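Photosystem II extrinsic protein V (Arthrospira maxima, PDB 1F1C) carries a covalent heme c and probably serves as an extrinsic lumenal subunit of photosystem II that stabilises the oxygen-evolving complex against heat. Local coordinates at residues I105-D108 / D109-N112. Sequence-based numbering, arbitrary orientation.
Sequences ISED and DLYN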
ATOM      1  N   ILE A 105       0.707  18.785   0.134  1.00 59.49           N
ATOM      2  CA  ILE A 105       1.671  18.723  -0.952  1.00 53.08           C
ATOM      3  C   ILE A 105       1.129  19.418  -2.191  1.00 50.99           C
ATOM      4  O   ILE A 105       0.002  19.161  -2.621  1.00 51.28           O
ATOM      5  CB  ILE A 105       2.031  17.267  -1.306  1.00 51.42           C
ATOM      6  CG1 ILE A 105       2.582  16.549  -0.068  1.00 52.76           C
ATOM      7  CG2 ILE A 105       3.063  17.246  -2.415  1.00 52.04           C
ATOM      8  CD1 ILE A 105       3.827  17.184   0.534  1.00 45.19           C
ATOM      9  N   SER A 106       1.943  20.302  -2.755  1.00 47.62           N
ATOM     10  CA  SER A 106       1.569  21.043  -3.950  1.00 49.19           C
ATOM     11  C   SER A 106       2.428  20.597  -5.125  1.00 50.89           C
ATOM     12  O   SER A 106       3.462  19.949  -4.938  1.00 50.86           O
ATOM     13  CB  SER A 106       1.778  22.541  -3.728  1.00 46.01           C
ATOM     14  OG  SER A 106       3.153  22.831  -3.556  1.00 44.33           O
ATOM     15  N   GLU A 107       1.991  20.954  -6.329  1.00 48.35           N
ATOM     16  CA  GLU A 107       2.715  20.629  -7.552  1.00 50.07           C
ATOM     17  C   GLU A 107       4.168  21.064  -7.429  1.00 48.00           C
ATOM     18  O   GLU A 107       5.074  20.352  -7.861  1.00 50.88           O
ATOM     19  CB  GLU A 107       2.080  21.343  -8.743  1.00 55.12           C
ATOM     20  CG  GLU A 107       0.757  20.749  -9.172  1.00 63.36           C
ATOM     21  CD  GLU A 107       0.938  19.412  -9.841  1.00 66.67           C
ATOM     22  OE1 GLU A 107      -0.077  18.740 -10.112  1.00 69.83           O
ATOM     23  OE2 GLU A 107       2.103  19.038 -10.102  1.00 69.69           O
ATOM     24  N   ASP A 108       4.383  22.240  -6.847  1.00 43.46           N
ATOM     25  CA  ASP A 108       5.730  22.756  -6.664  1.00 42.11           C
ATOM     26  C   ASP A 108       6.584  21.752  -5.904  1.00 39.41           C
ATOM     27  O   ASP A 108       7.743  21.511  -6.261  1.00 32.20           O
ATOM     28  CB  ASP A 108       5.682  24.079  -5.902  1.00 48.34           C
ATOM     29  CG  ASP A 108       5.152  25.218  -6.752  1.00 54.94           C
ATOM     30  OD1 ASP A 108       5.881  25.679  -7.654  1.00 53.37           O
ATOM     31  OD2 ASP A 108       3.999  25.648  -6.524  1.00 63.01           O
ATOM     32  N   ASP A 109       6.002  21.161  -4.858  1.00 36.05           N
ATOM     33  CA  ASP A 109       6.712  20.178  -4.051  1.00 35.01           C
ATOM     34  C   ASP A 109       6.991  18.932  -4.869  1.00 32.83           C
ATOM     35  O   ASP A 109       8.076  18.361  -4.788  1.00 33.64           O
ATOM     36  CB  ASP A 109       5.902  19.783  -2.816  1.00 34.97           C
ATOM     37  CG  ASP A 109       5.579  20.960  -1.934  1.00 36.17           C
ATOM     38  OD1 ASP A 109       6.507  21.694  -1.529  1.00 33.18           O
ATOM     39  OD2 ASP A 109       4.384  21.145  -1.641  1.00 43.27           O
ATOM     40  N   LEU A 110       6.009  18.513  -5.657  1.00 27.64           N
ATOM     41  CA  LEU A 110       6.160  17.329  -6.483  1.00 32.22           C
ATOM     42  C   LEU A 110       7.307  17.515  -7.447  1.00 27.14           C
ATOM     43  O   LEU A 110       8.083  16.593  -7.707  1.00 29.72           O
ATOM     44  CB  LEU A 110       4.861  17.048  -7.241  1.00 34.37           C
ATOM     45  CG  LEU A 110       4.007  15.926  -6.645  1.00 36.97           C
ATOM     46  CD1 LEU A 110       4.185  15.854  -5.136  1.00 37.81           C
ATOM     47  CD2 LEU A 110       2.548  16.153  -7.015  1.00 39.87           C
ATOM     48  N   TYR A 111       7.404  18.728  -7.961  1.00 25.48           N
ATOM     49  CA  TYR A 111       8.450  19.115  -8.898  1.00 26.59           C
ATOM     50  C   TYR A 111       9.823  19.054  -8.204  1.00 29.74           C
ATOM     51  O   TYR A 111      10.809  18.587  -8.788  1.00 30.50           O
ATOM     52  CB  TYR A 111       8.153  20.537  -9.384  1.00 19.24           C
ATOM     53  CG  TYR A 111       9.236  21.189 -10.220  1.00 28.16           C
ATOM     54  CD1 TYR A 111       9.285  21.004 -11.603  1.00 24.59           C
ATOM     55  CD2 TYR A 111      10.172  22.052  -9.632  1.00 25.65           C
ATOM     56  CE1 TYR A 111      10.238  21.681 -12.387  1.00 26.15           C
ATOM     57  CE2 TYR A 111      11.123  22.724 -10.400  1.00 27.43           C
ATOM     58  CZ  TYR A 111      11.145  22.539 -11.774  1.00 25.59           C
ATOM     59  OH  TYR A 111      12.048  23.247 -12.533  1.00 33.41           O
ATOM     60  N   ASN A 112       9.868  19.524  -6.957  1.00 28.41           N
ATOM     61  CA  ASN A 112      11.096  19.555  -6.154  1.00 27.36           C
ATOM     62  C   ASN A 112      11.549  18.143  -5.744  1.00 26.47           C
ATOM     63  O   ASN A 112      12.739  17.794  -5.842  1.00 24.56           O
ATOM     64  CB  ASN A 112      10.871  20.405  -4.889  1.00 19.97           C
ATOM     65  CG  ASN A 112      10.493  21.859  -5.201  1.00 26.33           C
ATOM     66  OD1 ASN A 112       9.853  22.522  -4.392  1.00 29.96           O
ATOM     67  ND2 ASN A 112      10.902  22.353  -6.361  1.00 19.57           N
TER
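Ser106 and Asp109 meet at the start of helix 107-124, where Ser106 is the N-cap. Asp109 OD2 accepts two bonds from Ser106. The backbone N of Ser106 donates to the anti lone pair of Asp109 OD2 at 2.8 Å, nearly straight at 167°. Ser106 OG also donates to Asp109 OD2 at 2.8 Å, but it comes from above the carboxylate plane. The N-to-carboxylate bond is one half of a capping box. The hydroxyl here binds the carboxylate as well, so a single oxygen ties down the cap residue. Asp109 CG lies beside its own backbone N (chi1 -59°), which turns the carboxylate back toward the cap. Its negative charge near the helix N-terminus probably suits the helix dipole.

Ile105 and Leu110 pack against each other next to this polar pair. Ile105 CG2 meets Leu110 CD1 at 3.3 Å, though such closeness is doubtful, and the side chains cross at about a right angle. They pair the residue before the N-cap with the fourth of the helix, as in a hydrophobic staple. Backbone bonds hold the first turn: Leu110 N to Ser106 O is 3.0 Å and Tyr111 N to Glu107 O is 2.8 Å.

Glu107 forms a salt bridge with Lys75. Leu110 packs on Ile74 of helix 67-75, and its side chain is about 6 Å from the heme c. Ile105 and Asp109 touch Val30 of helix 21-34. The capped end of helix 107-124 thus packs on both helices.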